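Local atomic coordinates of PKS_KS domain-containing protein (Photorhabdus luminescens subsp. laumondii, PDB entry 6SMO), a protein that probably acts as a 3-oxoacyl-[acyl-carrier-protein] synthase, extending acyl chains by condensation, and holds a dodecanal bearing five oxo groups in its pocket. Residues Asp313-Asp318 with His432-Met437; Tyr61-Glu66 with Leu225-Phe230; Ala111-Ser116 with Ile268-Glu273. All coordinates share one frame; numbering follows the deposited sequence.

Interaction 1: Asp313-Asp318 with His432-Met437; sequences DMALKD and HSVIVM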
loop_
_atom_site.group_PDB
_atom_site.type_symbol
_atom_site.label_atom_id
_atom_site.label_comp_id
_atom_site.label_asym_id
_atom_site.label_seq_id
_atom_site.Cartn_x
_atom_site.Cartn_y
_atom_site.Cartn_z
ATOM N N ASP B 313 -5.475 20.827 -3.743
ATOM C CA ASP B 313 -4.902 21.971 -4.503
ATOM C C ASP B 313 -4.003 21.442 -5.628
ATOM O O ASP B 313 -4.107 21.964 -6.756
ATOM C CB ASP B 313 -4.131 22.919 -3.579
ATOM C CG ASP B 313 -3.788 24.253 -4.221
ATOM O OD1 ASP B 313 -4.721 24.931 -4.694
ATOM O OD2 ASP B 313 -2.589 24.599 -4.247
ATOM N N MET B 314 -3.157 20.448 -5.332
ATOM C CA MET B 314 -2.172 19.876 -6.292
ATOM C C MET B 314 -2.896 19.019 -7.339
ATOM O O MET B 314 -2.408 18.967 -8.484
ATOM C CB MET B 314 -1.112 19.033 -5.574
ATOM C CG MET B 314 -0.111 19.867 -4.794
ATOM S SD MET B 314 1.517 19.085 -4.661
ATOM C CE MET B 314 1.102 17.612 -3.730
ATOM N N ALA B 315 -4.008 18.380 -6.963
ATOM C CA ALA B 315 -4.862 17.566 -7.862
ATOM C C ALA B 315 -5.521 18.467 -8.917
ATOM O O ALA B 315 -5.640 18.026 -10.077
ATOM C CB ALA B 315 -5.895 16.814 -7.058
ATOM N N LEU B 316 -5.931 19.680 -8.526
ATOM C CA LEU B 316 -6.594 20.671 -9.419
ATOM C C LEU B 316 -5.563 21.285 -10.375
ATOM O O LEU B 316 -5.915 21.494 -11.553
ATOM C CB LEU B 316 -7.281 21.744 -8.569
ATOM C CG LEU B 316 -8.588 21.311 -7.905
ATOM C CD1 LEU B 316 -8.935 22.218 -6.735
ATOM C CD2 LEU B 316 -9.727 21.281 -8.913
ATOM N N LYS B 317 -4.348 21.569 -9.888
ATOM C CA LYS B 317 -3.204 22.052 -10.712
ATOM C C LYS B 317 -2.811 20.970 -11.726
ATOM O O LYS B 317 -2.459 21.332 -12.865
ATOM C CB LYS B 317 -1.998 22.425 -9.839
ATOM C CG LYS B 317 -1.796 23.917 -9.606
ATOM C CD LYS B 317 -2.706 24.507 -8.550
ATOM C CE LYS B 317 -2.428 25.973 -8.292
ATOM N NZ LYS B 317 -3.109 26.452 -7.066
ATOM N N ASP B 318 -2.872 19.698 -11.319
ATOM C CA ASP B 318 -2.531 18.517 -12.160
ATOM C C ASP B 318 -3.562 18.376 -13.287
ATOM O O ASP B 318 -3.155 18.047 -14.420
ATOM C CB ASP B 318 -2.460 17.244 -11.315
ATOM C CG ASP B 318 -1.914 16.048 -12.073
ATOM O OD1 ASP B 318 -0.725 16.086 -12.445
ATOM O OD2 ASP B 318 -2.688 15.100 -12.306
ATOM N N HIS B 432 -2.861 10.901 2.162
ATOM C CA HIS B 432 -4.028 11.555 1.512
ATOM C C HIS B 432 -3.899 11.402 -0.006
ATOM O O HIS B 432 -2.778 11.581 -0.520
ATOM C CB HIS B 432 -4.129 13.032 1.917
ATOM C CG HIS B 432 -4.424 13.242 3.364
ATOM N ND1 HIS B 432 -5.641 12.908 3.924
ATOM C CD2 HIS B 432 -3.674 13.755 4.363
ATOM C CE1 HIS B 432 -5.627 13.202 5.208
ATOM N NE2 HIS B 432 -4.433 13.722 5.501
ATOM N N SER B 433 -5.003 11.083 -0.688
ATOM C CA SER B 433 -5.072 10.899 -2.161
ATOM C C SER B 433 -6.366 11.516 -2.700
ATOM O O SER B 433 -7.435 11.257 -2.114
ATOM C CB SER B 433 -4.956 9.443 -2.529
ATOM O OG SER B 433 -3.643 8.963 -2.274
ATOM N N VAL B 434 -6.253 12.309 -3.771
ATOM C CA VAL B 434 -7.382 13.025 -4.436
ATOM C C VAL B 434 -7.286 12.786 -5.947
ATOM O O VAL B 434 -6.165 12.877 -6.487
ATOM C CB VAL B 434 -7.362 14.531 -4.103
ATOM C CG1 VAL B 434 -8.493 15.286 -4.787
ATOM C CG2 VAL B 434 -7.395 14.777 -2.602
ATOM N N ILE B 435 -8.416 12.479 -6.591
ATOM C CA ILE B 435 -8.568 12.466 -8.078
ATOM C C ILE B 435 -9.667 13.464 -8.453
ATOM O O ILE B 435 -10.659 13.565 -7.705
ATOM C CB ILE B 435 -8.861 11.052 -8.626
ATOM C CG1 ILE B 435 -10.056 10.391 -7.936
ATOM C CG2 ILE B 435 -7.620 10.178 -8.550
ATOM C CD1 ILE B 435 -10.681 9.270 -8.731
ATOM N N VAL B 436 -9.477 14.186 -9.560
ATOM C CA VAL B 436 -10.458 15.163 -10.116
ATOM C C VAL B 436 -11.138 14.511 -11.323
ATOM O O VAL B 436 -10.441 14.261 -12.325
ATOM C CB VAL B 436 -9.779 16.493 -10.498
ATOM C CG1 VAL B 436 -10.772 17.491 -11.075
ATOM C CG2 VAL B 436 -9.034 17.102 -9.321
ATOM N N MET B 437 -12.441 14.233 -11.215
ATOM C CA MET B 437 -13.274 13.694 -12.321
ATOM C C MET B 437 -14.109 14.828 -12.921
ATOM O O MET B 437 -14.380 15.813 -12.205
ATOM C CB MET B 437 -14.191 12.571 -11.829
ATOM C CG MET B 437 -13.439 11.300 -11.494
ATOM S SD MET B 437 -14.479 9.830 -11.632
ATOM C CE MET B 437 -13.254 8.543 -11.403
#
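Ala315 and Leu316, on the inward side of helix 306-319, meet Val434 and Val436 of strand 431-438. The segment of strand enters at His432, whose ring is tied on both nitrogens, ND1 to Ser426 and NE2 to Asn294, and goes on to Ser433, its hydroxyl bonded to Asp196 and Ser291. Val434 is the first residue to point at the helix. Its CG1, opposite the backbone N (chi1 179°), lies 3.8 Å from Ala315 CB, and Ala315 and Val434 are also the pair with the nearest CA atoms. With only a methyl at Ala315 between them, the segment axes approach to 7.8 Å. Ile435 points the other way, towards Ser379 on helix 372-388. Val436 turns back to helix 306-319 and sets its CG2 against the strand-facing side of the turn. That one methyl touches Ala315 CB at 3.9 Å and lies 3.6 Å from Ala315 O, while the branch of Leu316 reaches in from the side to bring CD2 to 4.3 Å from the same Val436 CG2. No hydrogen bond crosses; the join is apolar. On the helix's outer side, Lys317 and Asp313 form a salt bridge whose hydrogen bonds are weak. Strand and helix run in the same general direction, 36° apart, as suits the helix of a beta-alpha-beta crossover from strand 284-293 to strand 326-330 that passes over the two strands lying between, 431-438 and 420-427. Helix 306-319 covers one face of the sheet and helix 372-388 the other, within the five-layered alpha-beta-alpha-beta-alpha thiolase fold.

Interaction 2: Tyr61-Glu66 with Leu225-Phe230; sequences YEWGRE and LSIGSF. With LKZ (3,5,7,9,11-pentakis(oxidanylidene)dodecanal), chain H.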
loop_
_atom_site.group_PDB
_atom_site.type_symbol
_atom_site.label_atom_id
_atom_site.label_comp_id
_atom_site.label_asym_id
_atom_site.label_seq_id
_atom_site.Cartn_x
_atom_site.Cartn_y
_atom_site.Cartn_z
ATOM N N TYR B 61 -24.055 -8.943 12.482
ATOM C CA TYR B 61 -23.303 -10.224 12.579
ATOM C C TYR B 61 -23.130 -10.601 14.054
ATOM O O TYR B 61 -23.033 -9.695 14.907
ATOM C CB TYR B 61 -21.983 -10.134 11.805
ATOM C CG TYR B 61 -20.828 -9.485 12.526
ATOM C CD1 TYR B 61 -20.829 -8.130 12.824
ATOM C CD2 TYR B 61 -19.707 -10.220 12.878
ATOM C CE1 TYR B 61 -19.761 -7.531 13.473
ATOM C CE2 TYR B 61 -18.629 -9.636 13.524
ATOM C CZ TYR B 61 -18.656 -8.285 13.824
ATOM O OH TYR B 61 -17.599 -7.702 14.462
ATOM N N GLU B 62 -23.097 -11.910 14.330
ATOM C CA GLU B 62 -23.201 -12.501 15.693
ATOM C C GLU B 62 -21.852 -13.082 16.140
ATOM O O GLU B 62 -21.572 -13.025 17.354
ATOM C CB GLU B 62 -24.309 -13.561 15.737
ATOM C CG GLU B 62 -24.122 -14.726 14.771
ATOM C CD GLU B 62 -24.638 -14.493 13.360
ATOM O OE1 GLU B 62 -25.839 -14.189 13.212
ATOM O OE2 GLU B 62 -23.834 -14.609 12.411
ATOM N N TRP B 63 -21.047 -13.611 15.208
ATOM C CA TRP B 63 -19.807 -14.381 15.506
ATOM C C TRP B 63 -18.724 -13.472 16.108
ATOM O O TRP B 63 -17.830 -14.011 16.788
ATOM C CB TRP B 63 -19.303 -15.137 14.266
ATOM C CG TRP B 63 -18.862 -14.284 13.114
ATOM C CD1 TRP B 63 -19.608 -13.915 12.032
ATOM C CD2 TRP B 63 -17.552 -13.727 12.902
ATOM N NE1 TRP B 63 -18.860 -13.156 11.172
ATOM C CE2 TRP B 63 -17.596 -13.022 11.680
ATOM C CE3 TRP B 63 -16.354 -13.746 13.626
ATOM C CZ2 TRP B 63 -16.488 -12.345 11.172
ATOM C CZ3 TRP B 63 -15.260 -13.076 13.124
ATOM C CH2 TRP B 63 -15.328 -12.385 11.913
ATOM N N GLY B 64 -18.797 -12.157 15.880
ATOM C CA GLY B 64 -17.860 -11.169 16.452
ATOM C C GLY B 64 -17.991 -11.064 17.963
ATOM O O GLY B 64 -16.953 -11.133 18.651
ATOM N N ARG B 65 -19.223 -10.908 18.459
ATOM C CA ARG B 65 -19.542 -10.663 19.892
ATOM C C ARG B 65 -19.446 -11.973 20.687
ATOM O O ARG B 65 -18.888 -11.942 21.799
ATOM C CB ARG B 65 -20.941 -10.048 20.022
ATOM C CG ARG B 65 -21.250 -9.463 21.394
ATOM C CD ARG B 65 -22.730 -9.180 21.574
ATOM N NE ARG B 65 -23.051 -8.690 22.911
ATOM C CZ ARG B 65 -23.086 -7.409 23.282
ATOM N NH1 ARG B 65 -23.392 -7.098 24.531
ATOM N NH2 ARG B 65 -22.817 -6.444 22.417
ATOM N N GLU B 66 -19.975 -13.074 20.141
ATOM C CA GLU B 66 -20.159 -14.363 20.863
ATOM C C GLU B 66 -18.818 -15.099 20.993
ATOM O O GLU B 66 -18.432 -15.416 22.136
ATOM C CB GLU B 66 -21.197 -15.234 20.153
ATOM C CG GLU B 66 -22.609 -14.680 20.239
ATOM C CD GLU B 66 -23.691 -15.599 19.695
ATOM O OE1 GLU B 66 -24.823 -15.547 20.215
ATOM O OE2 GLU B 66 -23.400 -16.361 18.750
ATOM N N LEU B 225 -8.885 -11.648 12.388
ATOM C CA LEU B 225 -7.580 -10.932 12.486
ATOM C C LEU B 225 -7.780 -9.465 12.081
ATOM O O LEU B 225 -7.436 -8.583 12.893
ATOM C CB LEU B 225 -6.542 -11.664 11.620
ATOM C CG LEU B 225 -5.454 -10.831 10.939
ATOM C CD1 LEU B 225 -4.655 -10.000 11.933
ATOM C CD2 LEU B 225 -4.519 -11.736 10.153
ATOM N N SER B 226 -8.348 -9.220 10.896
ATOM C CA SER B 226 -8.582 -7.867 10.321
ATOM C C SER B 226 -9.546 -7.069 11.209
ATOM O O SER B 226 -9.211 -5.919 11.545
ATOM C CB SER B 226 -9.084 -7.958 8.904
ATOM O OG SER B 226 -9.375 -6.669 8.381
ATOM N N ILE B 227 -10.691 -7.656 11.574
ATOM C CA ILE B 227 -11.746 -6.992 12.401
ATOM C C ILE B 227 -11.192 -6.760 13.814
ATOM O O ILE B 227 -11.403 -5.656 14.352
ATOM C CB ILE B 227 -13.056 -7.812 12.411
ATOM C CG1 ILE B 227 -13.645 -7.938 11.001
ATOM C CG2 ILE B 227 -14.060 -7.219 13.394
ATOM C CD1 ILE B 227 -14.961 -8.682 10.930
ATOM N N GLY B 228 -10.507 -7.760 14.379
ATOM C CA GLY B 228 -9.889 -7.705 15.718
ATOM C C GLY B 228 -8.793 -6.654 15.806
ATOM O O GLY B 228 -8.662 -6.030 16.879
ATOM N N SER B 229 -8.027 -6.465 14.726
ATOM C CA SER B 229 -6.914 -5.482 14.628
ATOM C C SER B 229 -7.454 -4.059 14.817
ATOM O O SER B 229 -6.870 -3.310 15.624
ATOM C CB SER B 229 -6.176 -5.618 13.322
ATOM O OG SER B 229 -7.018 -5.289 12.228
ATOM N N PHE B 230 -8.540 -3.727 14.116
ATOM C CA PHE B 230 -9.173 -2.384 14.191
ATOM C C PHE B 230 -9.923 -2.260 15.516
ATOM O O PHE B 230 -9.862 -1.210 16.153
ATOM C CB PHE B 230 -10.075 -2.150 12.978
ATOM C CG PHE B 230 -9.353 -2.100 11.657
ATOM C CD1 PHE B 230 -8.422 -1.112 11.392
ATOM C CD2 PHE B 230 -9.604 -3.036 10.672
ATOM C CE1 PHE B 230 -7.758 -1.066 10.180
ATOM C CE2 PHE B 230 -8.935 -2.993 9.464
ATOM C CZ PHE B 230 -8.017 -2.008 9.219
HETATM C C4 LKZ H . -4.909 -5.067 9.801
HETATM C C5 LKZ H . -3.891 -4.427 8.891
HETATM C C6 LKZ H . -4.372 -3.976 7.508
HETATM C C7 LKZ H . -4.374 -2.463 7.464
HETATM C C8 LKZ H . -4.730 -1.741 6.160
HETATM C C10 LKZ H . -7.279 2.788 6.730
HETATM C C22 LKZ H . -4.733 -6.570 9.710
HETATM C C11 LKZ H . -8.349 2.160 5.874
HETATM O O19 LKZ H . -9.454 1.884 6.306
HETATM C C3 LKZ H . -6.049 1.951 6.434
HETATM O O23 LKZ H . -5.014 2.482 6.071
HETATM C C2 LKZ H . -6.208 0.426 6.480
HETATM C C9 LKZ H . -4.835 -0.250 6.491
HETATM O O20 LKZ H . -3.842 0.356 6.842
HETATM O O21 LKZ H . -4.145 -1.835 8.474
HETATM O O22 LKZ H . -2.732 -4.311 9.255
HETATM O O24 LKZ H . -4.062 -7.200 10.515
HETATM C C23 LKZ H . -5.446 -7.249 8.557
#
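The bond from Ser229 N to Leu225 O, 2.9 Å long, fixes the turn of helix 224-233 from which Ile227 reaches out to Tyr61 and Trp63. In this ketosynthase of the thiolase-like superfamily, that short helix is a wall of the ligand pocket: one side carries the Ile227 contact, and the other faces the bound pentaoxo-dodecanal. Ile227 divides its two branches between the aromatic rings. CG2 comes alongside the Tyr61 hydroxyl, with Ile227 CG2 3.7 Å from Tyr61 OH, as the two side chains pass each other in opposite directions. The longer branch, extended through chi2 (-178°), brings CD1 obliquely to the six-membered end of the indole, 3.8 Å from Trp63 CH2 and slightly farther from CZ2. No hydrogen bond joins the segments. The rings also brace one another: Trp63 takes Tyr61 CD2 over one face, 3.5 Å above the plane, while Trp63 CD1 lies at the Tyr61 edge, in the plane of that ring. Across the helix, Leu225, Ser226, Ser229 and Phe230 line the pocket, and Phe428 N supplies a hydrogen bond to the ligand. Leu225 and Ser229 also pack on Val114 and Val129 of the neighbouring Ketoacyl_synth_N domain-containing chain, so the pocket wall sits at the subunit interface. Ser226 CA approaches the ligand's terminal methyl, LKZ C23, at 3.7 Å. The Phe230 ring, held edge-to-face with Phe258, carries the hydroxyl oxygen of Ser229 over one face, towards the rim, and approaches the ligand obliquely, with Phe230 CZ 3.9 Å from LKZ O21.

Interaction 3: Ala111-Ser116 with Ile268-Glu273; sequences ANLRPS and ILESYE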
loop_
_atom_site.group_PDB
_atom_site.type_symbol
_atom_site.label_atom_id
_atom_site.label_comp_id
_atom_site.label_asym_id
_atom_site.label_seq_id
_atom_site.Cartn_x
_atom_site.Cartn_y
_atom_site.Cartn_z
ATOM N N ALA B 111 -17.478 -2.067 -20.865
ATOM C CA ALA B 111 -16.603 -1.263 -21.753
ATOM C C ALA B 111 -16.766 -1.703 -23.213
ATOM O O ALA B 111 -16.453 -0.890 -24.106
ATOM C CB ALA B 111 -15.164 -1.385 -21.313
ATOM N N ASN B 112 -17.218 -2.943 -23.439
ATOM C CA ASN B 112 -17.393 -3.562 -24.781
ATOM C C ASN B 112 -16.009 -3.745 -25.419
ATOM O O ASN B 112 -15.831 -3.349 -26.590
ATOM C CB ASN B 112 -18.350 -2.752 -25.663
ATOM C CG ASN B 112 -18.808 -3.500 -26.899
ATOM O OD1 ASN B 112 -18.719 -4.724 -26.964
ATOM N ND2 ASN B 112 -19.302 -2.770 -27.886
ATOM N N LEU B 113 -15.068 -4.322 -24.663
ATOM C CA LEU B 113 -13.693 -4.657 -25.123
ATOM C C LEU B 113 -13.625 -6.153 -25.446
ATOM O O LEU B 113 -14.156 -6.956 -24.652
ATOM C CB LEU B 113 -12.681 -4.283 -24.034
ATOM C CG LEU B 113 -12.325 -2.800 -23.939
ATOM C CD1 LEU B 113 -11.585 -2.506 -22.643
ATOM C CD2 LEU B 113 -11.494 -2.359 -25.135
ATOM N N ARG B 114 -12.988 -6.501 -26.568
ATOM C CA ARG B 114 -12.816 -7.899 -27.049
ATOM C C ARG B 114 -11.428 -8.039 -27.671
ATOM O O ARG B 114 -10.852 -7.051 -28.123
ATOM C CB ARG B 114 -13.937 -8.267 -28.030
ATOM C CG ARG B 114 -14.127 -7.290 -29.182
ATOM C CD ARG B 114 -15.544 -7.324 -29.729
ATOM N NE ARG B 114 -15.779 -6.298 -30.740
ATOM C CZ ARG B 114 -15.684 -6.468 -32.059
ATOM N NH1 ARG B 114 -15.927 -5.450 -32.869
ATOM N NH2 ARG B 114 -15.354 -7.643 -32.573
ATOM N N PRO B 115 -10.849 -9.264 -27.697
ATOM C CA PRO B 115 -9.503 -9.491 -28.232
ATOM C C PRO B 115 -9.118 -8.653 -29.463
ATOM O O PRO B 115 -7.980 -8.227 -29.533
ATOM C CB PRO B 115 -9.558 -10.982 -28.593
ATOM C CG PRO B 115 -10.446 -11.584 -27.524
ATOM C CD PRO B 115 -11.457 -10.504 -27.188
ATOM N N SER B 116 -10.061 -8.445 -30.390
ATOM C CA SER B 116 -9.887 -7.642 -31.632
ATOM C C SER B 116 -9.474 -6.206 -31.285
ATOM O O SER B 116 -8.503 -5.710 -31.887
ATOM C CB SER B 116 -11.143 -7.658 -32.467
ATOM O OG SER B 116 -11.618 -8.984 -32.647
ATOM N N ILE B 268 -12.440 0.617 -16.090
ATOM C CA ILE B 268 -11.691 0.509 -17.377
ATOM C C ILE B 268 -11.341 1.929 -17.832
ATOM O O ILE B 268 -12.208 2.588 -18.441
ATOM C CB ILE B 268 -12.495 -0.262 -18.446
ATOM C CG1 ILE B 268 -12.959 -1.633 -17.947
ATOM C CG2 ILE B 268 -11.701 -0.376 -19.741
ATOM C CD1 ILE B 268 -11.842 -2.556 -17.502
ATOM N N LEU B 269 -10.123 2.382 -17.520
ATOM C CA LEU B 269 -9.564 3.681 -17.981
ATOM C C LEU B 269 -8.901 3.464 -19.345
ATOM O O LEU B 269 -8.235 2.425 -19.515
ATOM C CB LEU B 269 -8.544 4.202 -16.962
ATOM C CG LEU B 269 -8.979 4.192 -15.497
ATOM C CD1 LEU B 269 -7.904 4.808 -14.617
ATOM C CD2 LEU B 269 -10.300 4.919 -15.304
ATOM N N GLU B 270 -9.084 4.398 -20.283
ATOM C CA GLU B 270 -8.379 4.384 -21.592
ATOM C C GLU B 270 -8.287 5.805 -22.159
ATOM O O GLU B 270 -8.949 6.713 -21.618
ATOM C CB GLU B 270 -9.051 3.416 -22.569
ATOM C CG GLU B 270 -10.531 3.663 -22.799
ATOM C CD GLU B 270 -11.160 2.682 -23.775
ATOM O OE1 GLU B 270 -10.868 2.781 -24.984
ATOM O OE2 GLU B 270 -11.927 1.810 -23.323
ATOM N N SER B 271 -7.467 5.969 -23.201
ATOM C CA SER B 271 -7.207 7.244 -23.919
ATOM C C SER B 271 -8.506 7.764 -24.544
ATOM O O SER B 271 -9.345 6.932 -24.943
ATOM C CB SER B 271 -6.133 7.056 -24.961
ATOM O OG SER B 271 -5.879 8.264 -25.661
ATOM N N TYR B 272 -8.655 9.091 -24.621
ATOM C CA TYR B 272 -9.821 9.788 -25.226
ATOM C C TYR B 272 -9.886 9.466 -26.724
ATOM O O TYR B 272 -10.997 9.220 -27.234
ATOM C CB TYR B 272 -9.739 11.296 -24.975
ATOM C CG TYR B 272 -10.954 12.074 -25.414
ATOM C CD1 TYR B 272 -12.202 11.813 -24.872
ATOM C CD2 TYR B 272 -10.860 13.081 -26.361
ATOM C CE1 TYR B 272 -13.326 12.521 -25.265
ATOM C CE2 TYR B 272 -11.973 13.802 -26.765
ATOM C CZ TYR B 272 -13.211 13.521 -26.215
ATOM O OH TYR B 272 -14.312 14.228 -26.608
ATOM N N GLU B 273 -8.729 9.457 -27.397
ATOM C CA GLU B 273 -8.594 9.164 -28.851
ATOM C C GLU B 273 -8.944 7.694 -29.116
ATOM O O GLU B 273 -9.661 7.431 -30.102
ATOM C CB GLU B 273 -7.179 9.482 -29.340
ATOM C CG GLU B 273 -6.831 10.961 -29.287
ATOM C CD GLU B 273 -7.642 11.845 -30.220
ATOM O OE1 GLU B 273 -8.137 12.893 -29.758
ATOM O OE2 GLU B 273 -7.772 11.488 -31.409
#
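Ile268 of strand 263-271 packs against Ala111 and Leu113 where helix 95-111 ends in a Schellman motif, Asn112 being the C-prime residue with positive phi. The place is the outer helical layer on the N-terminal half of the thiolase fold. Starting at the strand, Ile268 CB is already in contact, 4.1 Å from Ala111 CB. The side chain then forks around that methyl. One arm, CG1, passes it at 4.0 Å from Ala111 CB and carries the tip, CD1, on beyond 111-116. The other, CG2, is swung opposite the backbone N by chi1 (-54°) and does most of the work: it lies 3.9 Å from Ala111 CB and, farther out, Ile268 CG2 meets Leu113 CD1 at 3.6 Å. Ala111 therefore meets CB, CG1 and CG2, Leu113 only CG2. Ile268 also packs on Leu214 of the neighbouring strand 212-219, where Leu113 touches Ile212. The positive-phi turn at Asn112 is followed by Leu113, which again points to the strand. Its side chain slides past Ile268 in the opposite direction. No hydrogen bond spans the two segments directly. Arg278 stands between them instead, bonded to Ala111 O at the helix end and in a salt bridge with Glu270 OE2. The Glu270 carboxylate is well held: OE1 is bonded to His274, and OE2 takes Thr32 OG1 besides Arg278, while Leu113 CD1 lies 4.4 Å from that same Glu270 OE2.

From the N terminus, residues 61-66 come first and 111-116 second; the chain then returns at 225-230 to close interaction 2 and at 268-273 to close interaction 3. These two loops therefore cross. Interaction 1 opens only later, at 313-318, and closes near the C terminus at 432-437, in series with both. Interactions 1 and 3 each seat an outer helix, or its end, on the same mixed sheet, one in each half of the fold, with centres 24 Å apart. Interaction 2 lies across the chain's centre from both, about 25 Å from interaction 3 between nearest atoms, and joins a peripheral segment to the pocket-lining helix.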